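Long-range contact in CytC3 (Streptomyces, PDB 3GJA), which is a nonheme iron halogenase that probably chlorinates an amino acid substrate in a biosynthetic pathway of Streptomyces: residues P28-R40 / L76-R89. Sequence-based numbering, arbitrary orientation.
Sequences PVKIFEPEEMTRR and LLAEHIMRPEIVDR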
loop_
_atom_site.group_PDB
_atom_site.type_symbol
_atom_site.label_atom_id
_atom_site.label_comp_id
_atom_site.label_asym_id
_atom_site.label_seq_id
_atom_site.Cartn_x
_atom_site.Cartn_y
_atom_site.Cartn_z
ATOM N N PRO A 28 -4.394 -4.901 14.381
ATOM C CA PRO A 28 -5.300 -4.845 13.227
ATOM C C PRO A 28 -6.392 -3.771 13.285
ATOM O O PRO A 28 -6.819 -3.357 14.362
ATOM C CB PRO A 28 -5.893 -6.251 13.196
ATOM C CG PRO A 28 -5.923 -6.632 14.644
ATOM C CD PRO A 28 -4.580 -6.151 15.140
ATOM N N VAL A 29 -6.824 -3.315 12.112
ATOM C CA VAL A 29 -7.908 -2.338 11.996
ATOM C C VAL A 29 -8.851 -2.936 10.956
ATOM O O VAL A 29 -8.408 -3.418 9.908
ATOM C CB VAL A 29 -7.429 -0.944 11.512
ATOM C CG1 VAL A 29 -6.574 -0.284 12.581
ATOM C CG2 VAL A 29 -6.660 -1.073 10.214
ATOM N N LYS A 30 -10.143 -2.915 11.256
ATOM C CA LYS A 30 -11.130 -3.493 10.367
ATOM C C LYS A 30 -11.515 -2.605 9.202
ATOM O O LYS A 30 -11.931 -1.464 9.380
ATOM C CB LYS A 30 -12.383 -3.880 11.151
ATOM C CG LYS A 30 -13.429 -4.599 10.308
ATOM C CD LYS A 30 -14.444 -5.335 11.169
ATOM C CE LYS A 30 -15.224 -4.392 12.063
ATOM N NZ LYS A 30 -16.155 -5.148 12.957
ATOM N N ILE A 31 -11.367 -3.146 8.001
ATOM C CA ILE A 31 -11.723 -2.426 6.791
ATOM C C ILE A 31 -13.069 -2.976 6.330
ATOM O O ILE A 31 -13.962 -2.227 5.954
ATOM C CB ILE A 31 -10.673 -2.650 5.683
ATOM C CG1 ILE A 31 -9.281 -2.249 6.198
ATOM C CG2 ILE A 31 -11.068 -1.881 4.429
ATOM C CD1 ILE A 31 -9.173 -0.825 6.710
ATOM N N PHE A 32 -13.199 -4.299 6.380
ATOM C CA PHE A 32 -14.420 -4.998 5.984
ATOM C C PHE A 32 -14.637 -6.188 6.909
ATOM O O PHE A 32 -13.693 -6.669 7.536
ATOM C CB PHE A 32 -14.290 -5.557 4.567
ATOM C CG PHE A 32 -14.361 -4.529 3.488
ATOM C CD1 PHE A 32 -15.516 -3.773 3.303
ATOM C CD2 PHE A 32 -13.291 -4.345 2.620
ATOM C CE1 PHE A 32 -15.604 -2.852 2.265
ATOM C CE2 PHE A 32 -13.370 -3.425 1.579
ATOM C CZ PHE A 32 -14.530 -2.677 1.402
ATOM N N GLU A 33 -15.876 -6.663 6.988
ATOM C CA GLU A 33 -16.179 -7.850 7.781
ATOM C C GLU A 33 -15.600 -9.012 6.972
ATOM O O GLU A 33 -15.555 -8.960 5.739
ATOM C CB GLU A 33 -17.690 -8.037 7.929
ATOM C CG GLU A 33 -18.374 -7.014 8.831
ATOM C CD GLU A 33 -17.870 -7.073 10.261
ATOM O OE1 GLU A 33 -17.724 -8.194 10.791
ATOM O OE2 GLU A 33 -17.626 -6.003 10.858
ATOM N N PRO A 34 -15.158 -10.078 7.650
ATOM C CA PRO A 34 -14.578 -11.248 6.982
ATOM C C PRO A 34 -15.314 -11.787 5.749
ATOM O O PRO A 34 -14.694 -11.992 4.703
ATOM C CB PRO A 34 -14.502 -12.278 8.103
ATOM C CG PRO A 34 -14.228 -11.431 9.306
ATOM C CD PRO A 34 -15.183 -10.268 9.113
ATOM N N GLU A 35 -16.621 -12.019 5.860
ATOM C CA GLU A 35 -17.386 -12.564 4.738
ATOM C C GLU A 35 -17.474 -11.585 3.582
ATOM O O GLU A 35 -17.528 -11.986 2.420
ATOM C CB GLU A 35 -18.802 -12.941 5.174
ATOM C CG GLU A 35 -18.937 -13.268 6.640
ATOM C CD GLU A 35 -18.821 -12.033 7.510
ATOM O OE1 GLU A 35 -19.665 -11.121 7.371
ATOM O OE2 GLU A 35 -17.882 -11.973 8.331
ATOM N N GLU A 36 -17.502 -10.299 3.911
ATOM C CA GLU A 36 -17.581 -9.248 2.907
ATOM C C GLU A 36 -16.265 -9.165 2.135
ATOM O O GLU A 36 -16.266 -9.090 0.911
ATOM C CB GLU A 36 -17.901 -7.906 3.583
ATOM C CG GLU A 36 -17.878 -6.683 2.665
ATOM C CD GLU A 36 -18.735 -6.852 1.418
ATOM O OE1 GLU A 36 -19.685 -7.661 1.448
ATOM O OE2 GLU A 36 -18.467 -6.166 0.411
ATOM N N MET A 37 -15.141 -9.192 2.846
ATOM C CA MET A 37 -13.841 -9.127 2.178
ATOM C C MET A 37 -13.689 -10.334 1.269
ATOM O O MET A 37 -13.208 -10.216 0.139
ATOM C CB MET A 37 -12.692 -9.130 3.190
ATOM C CG MET A 37 -11.309 -8.959 2.549
ATOM S SD MET A 37 -11.006 -7.264 1.971
ATOM C CE MET A 37 -11.396 -7.386 0.232
ATOM N N THR A 38 -14.106 -11.496 1.770
ATOM C CA THR A 38 -14.006 -12.734 1.007
ATOM C C THR A 38 -14.831 -12.636 -0.264
ATOM O O THR A 38 -14.377 -13.023 -1.344
ATOM C CB THR A 38 -14.461 -13.962 1.852
ATOM O OG1 THR A 38 -13.466 -14.247 2.845
ATOM C CG2 THR A 38 -14.648 -15.198 0.976
ATOM N N ARG A 39 -16.039 -12.104 -0.133
ATOM C CA ARG A 39 -16.931 -11.939 -1.271
ATOM C C ARG A 39 -16.240 -11.104 -2.357
ATOM O O ARG A 39 -16.280 -11.452 -3.535
ATOM C CB ARG A 39 -18.214 -11.233 -0.829
ATOM C CG ARG A 39 -19.444 -11.628 -1.628
ATOM C CD ARG A 39 -20.557 -10.579 -1.553
ATOM N NE ARG A 39 -20.365 -9.528 -2.552
ATOM C CZ ARG A 39 -19.914 -8.311 -2.283
ATOM N NH1 ARG A 39 -19.616 -7.980 -1.037
ATOM N NH2 ARG A 39 -19.741 -7.435 -3.257
ATOM N N ARG A 40 -15.614 -10.001 -1.948
ATOM C CA ARG A 40 -14.912 -9.105 -2.876
ATOM C C ARG A 40 -13.707 -9.779 -3.521
ATOM O O ARG A 40 -13.516 -9.714 -4.735
ATOM C CB ARG A 40 -14.445 -7.845 -2.137
ATOM C CG ARG A 40 -15.561 -6.887 -1.797
ATOM C CD ARG A 40 -15.151 -5.847 -0.773
ATOM N NE ARG A 40 -16.226 -4.876 -0.596
ATOM C CZ ARG A 40 -16.326 -3.737 -1.275
ATOM N NH1 ARG A 40 -15.402 -3.412 -2.173
ATOM N NH2 ARG A 40 -17.369 -2.938 -1.080
ATOM N N LEU A 76 -13.661 -2.768 -7.805
ATOM C CA LEU A 76 -13.584 -3.147 -6.393
ATOM C C LEU A 76 -12.261 -2.711 -5.743
ATOM O O LEU A 76 -12.188 -2.483 -4.534
ATOM C CB LEU A 76 -13.774 -4.660 -6.264
ATOM C CG LEU A 76 -15.048 -5.216 -5.609
ATOM C CD1 LEU A 76 -16.187 -4.218 -5.649
ATOM C CD2 LEU A 76 -15.428 -6.506 -6.314
ATOM N N LEU A 77 -11.217 -2.596 -6.552
ATOM C CA LEU A 77 -9.921 -2.165 -6.051
ATOM C C LEU A 77 -9.891 -0.642 -6.026
ATOM O O LEU A 77 -9.263 -0.038 -5.154
ATOM C CB LEU A 77 -8.800 -2.720 -6.933
ATOM C CG LEU A 77 -7.951 -3.875 -6.387
ATOM C CD1 LEU A 77 -8.765 -4.770 -5.454
ATOM C CD2 LEU A 77 -7.373 -4.661 -7.555
ATOM N N ALA A 78 -10.586 -0.023 -6.979
ATOM C CA ALA A 78 -10.660 1.437 -7.032
ATOM C C ALA A 78 -11.367 1.894 -5.759
ATOM O O ALA A 78 -10.963 2.865 -5.117
ATOM C CB ALA A 78 -11.446 1.892 -8.263
ATOM N N GLU A 79 -12.418 1.173 -5.391
ATOM C CA GLU A 79 -13.174 1.498 -4.194
ATOM C C GLU A 79 -12.365 1.213 -2.931
ATOM O O GLU A 79 -12.410 1.980 -1.968
ATOM C CB GLU A 79 -14.468 0.688 -4.151
ATOM C CG GLU A 79 -15.298 0.968 -2.917
ATOM C CD GLU A 79 -16.441 -0.000 -2.750
ATOM O OE1 GLU A 79 -16.674 -0.809 -3.670
ATOM O OE2 GLU A 79 -17.109 0.050 -1.698
ATOM N N HIS A 80 -11.627 0.104 -2.934
ATOM C CA HIS A 80 -10.827 -0.267 -1.770
ATOM C C HIS A 80 -9.888 0.850 -1.330
ATOM O O HIS A 80 -9.859 1.206 -0.158
ATOM C CB HIS A 80 -10.009 -1.535 -2.054
ATOM C CG HIS A 80 -9.495 -2.207 -0.817
ATOM N ND1 HIS A 80 -10.241 -3.120 -0.103
ATOM C CD2 HIS A 80 -8.334 -2.057 -0.135
ATOM C CE1 HIS A 80 -9.564 -3.500 0.966
ATOM N NE2 HIS A 80 -8.403 -2.869 0.972
ATOM N N ILE A 81 -9.126 1.420 -2.262
ATOM C CA ILE A 81 -8.186 2.477 -1.884
ATOM C C ILE A 81 -8.868 3.782 -1.464
ATOM O O ILE A 81 -8.250 4.628 -0.816
ATOM C CB ILE A 81 -7.137 2.747 -3.018
ATOM C CG1 ILE A 81 -7.823 3.206 -4.307
ATOM C CG2 ILE A 81 -6.338 1.478 -3.295
ATOM C CD1 ILE A 81 -7.882 4.711 -4.465
ATOM N N MET A 82 -10.149 3.922 -1.809
ATOM C CA MET A 82 -10.938 5.109 -1.465
ATOM C C MET A 82 -11.682 4.958 -0.134
ATOM O O MET A 82 -12.205 5.928 0.410
ATOM C CB MET A 82 -11.972 5.393 -2.570
ATOM C CG MET A 82 -11.400 5.932 -3.881
ATOM S SD MET A 82 -10.531 7.509 -3.641
ATOM C CE MET A 82 -11.908 8.687 -3.623
ATOM N N ARG A 83 -11.740 3.735 0.378
ATOM C CA ARG A 83 -12.453 3.446 1.619
ATOM C C ARG A 83 -12.202 4.362 2.816
ATOM O O ARG A 83 -11.061 4.589 3.219
ATOM C CB ARG A 83 -12.195 1.995 2.027
ATOM C CG ARG A 83 -13.185 1.033 1.426
ATOM C CD ARG A 83 -14.492 1.135 2.181
ATOM N NE ARG A 83 -15.621 0.717 1.370
ATOM C CZ ARG A 83 -16.817 0.417 1.861
ATOM N NH1 ARG A 83 -17.038 0.487 3.169
ATOM N NH2 ARG A 83 -17.789 0.039 1.041
ATOM N N PRO A 84 -13.284 4.908 3.398
ATOM C CA PRO A 84 -13.186 5.798 4.559
ATOM C C PRO A 84 -12.444 5.093 5.692
ATOM O O PRO A 84 -11.658 5.710 6.419
ATOM C CB PRO A 84 -14.647 6.060 4.912
ATOM C CG PRO A 84 -15.317 6.018 3.577
ATOM C CD PRO A 84 -14.676 4.821 2.921
ATOM N N GLU A 85 -12.708 3.795 5.834
ATOM C CA GLU A 85 -12.069 2.988 6.867
ATOM C C GLU A 85 -10.550 3.016 6.711
ATOM O O GLU A 85 -9.812 2.802 7.674
ATOM C CB GLU A 85 -12.587 1.548 6.816
ATOM C CG GLU A 85 -14.078 1.434 7.120
ATOM C CD GLU A 85 -14.963 1.593 5.891
ATOM O OE1 GLU A 85 -14.566 2.279 4.926
ATOM O OE2 GLU A 85 -16.073 1.032 5.895
ATOM N N ILE A 86 -10.080 3.279 5.496
ATOM C CA ILE A 86 -8.647 3.371 5.266
ATOM C C ILE A 86 -8.210 4.832 5.264
ATOM O O ILE A 86 -7.352 5.236 6.052
ATOM C CB ILE A 86 -8.235 2.729 3.924
ATOM C CG1 ILE A 86 -8.364 1.207 4.007
ATOM C CG2 ILE A 86 -6.795 3.100 3.587
ATOM C CD1 ILE A 86 -8.003 0.488 2.708
ATOM N N VAL A 87 -8.818 5.617 4.379
ATOM C CA VAL A 87 -8.502 7.032 4.222
ATOM C C VAL A 87 -8.614 7.885 5.487
ATOM O O VAL A 87 -7.733 8.697 5.763
ATOM C CB VAL A 87 -9.368 7.647 3.103
ATOM C CG1 VAL A 87 -9.188 9.155 3.065
ATOM C CG2 VAL A 87 -8.975 7.036 1.767
ATOM N N ASP A 88 -9.681 7.723 6.261
ATOM C CA ASP A 88 -9.795 8.518 7.480
ATOM C C ASP A 88 -8.659 8.186 8.444
ATOM O O ASP A 88 -8.154 9.062 9.147
ATOM C CB ASP A 88 -11.131 8.277 8.195
ATOM C CG ASP A 88 -12.325 8.784 7.407
ATOM O OD1 ASP A 88 -12.136 9.615 6.494
ATOM O OD2 ASP A 88 -13.456 8.352 7.720
ATOM N N ARG A 89 -8.258 6.918 8.484
ATOM C CA ARG A 89 -7.187 6.514 9.388
ATOM C C ARG A 89 -5.823 6.994 8.911
ATOM O O ARG A 89 -5.038 7.505 9.707
ATOM C CB ARG A 89 -7.203 4.995 9.596
ATOM C CG ARG A 89 -8.295 4.558 10.574
ATOM C CD ARG A 89 -8.232 3.086 10.940
ATOM N NE ARG A 89 -9.282 2.334 10.274
ATOM C CZ ARG A 89 -10.221 1.626 10.896
ATOM N NH1 ARG A 89 -10.254 1.556 12.215
ATOM N NH2 ARG A 89 -11.135 0.992 10.187
HETATM O O HOH W 1 -12.690 -3.954 -2.006
#
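Ile31 comes nearest to Glu85, with CA atoms 5.4 Å apart, and helix 34-40 runs at 140° to helix 76-82, their axes 12.4 Å apart. The Phe32 ring meets two arginines in different ways: a face to Arg40, its rim to Arg83. Phe32 CZ lies over the centre of the Arg40 guanidinium. Phe32 CE1 lies over the centre of the Arg83 guanidinium, 3.5 Å from Arg83 CZ. At the ring edge Phe32 CE2 meets His80 ND1 at 3.6 Å.

Glu79 joins the two arginines. Its OE2 accepts from Arg40 NH2 at 3.1 Å, met from above the carboxylate plane, and from Arg83 NH2 in an almost straight bond (172°) within the Arg83 guanidinium plane. The extended Glu79 chain, with CG anti to the backbone N (chi1 179°), carries the carboxylate out to them. Arg83 NH1 also holds Glu85 OE2, while Arg40 NE binds Glu36 OE2. Each guanidinium is thus gripped by two carboxylates. Replacing Arg83 by an alanine is likely to strip Glu85 of this salt-bridge mate, leave Arg40 as the one arginine here on Glu79, and uncover part of the Phe32 rim. A water links Arg40 NH1, Leu76 O and His80 ND1; His80 NE2 bonds Thr151.

Further along, Ile31 CD1 packs tightly on Ile86 CG1 at 3.5 Å. Val29 CB lies over one face of the Arg89 guanidinium, which is held by a bond from Arg89 NE to Glu85 O of 2.7 Å.

The arrangement is a salt-bridge network beside buried Phe32, Ile31 and Ile86. It joins helices 75-82 and 84-94 to the end of edge strand 25-30, the loop after it and the start of helix 34-49, in the cupin-type beta barrel of the phytanoyl-CoA dioxygenase family.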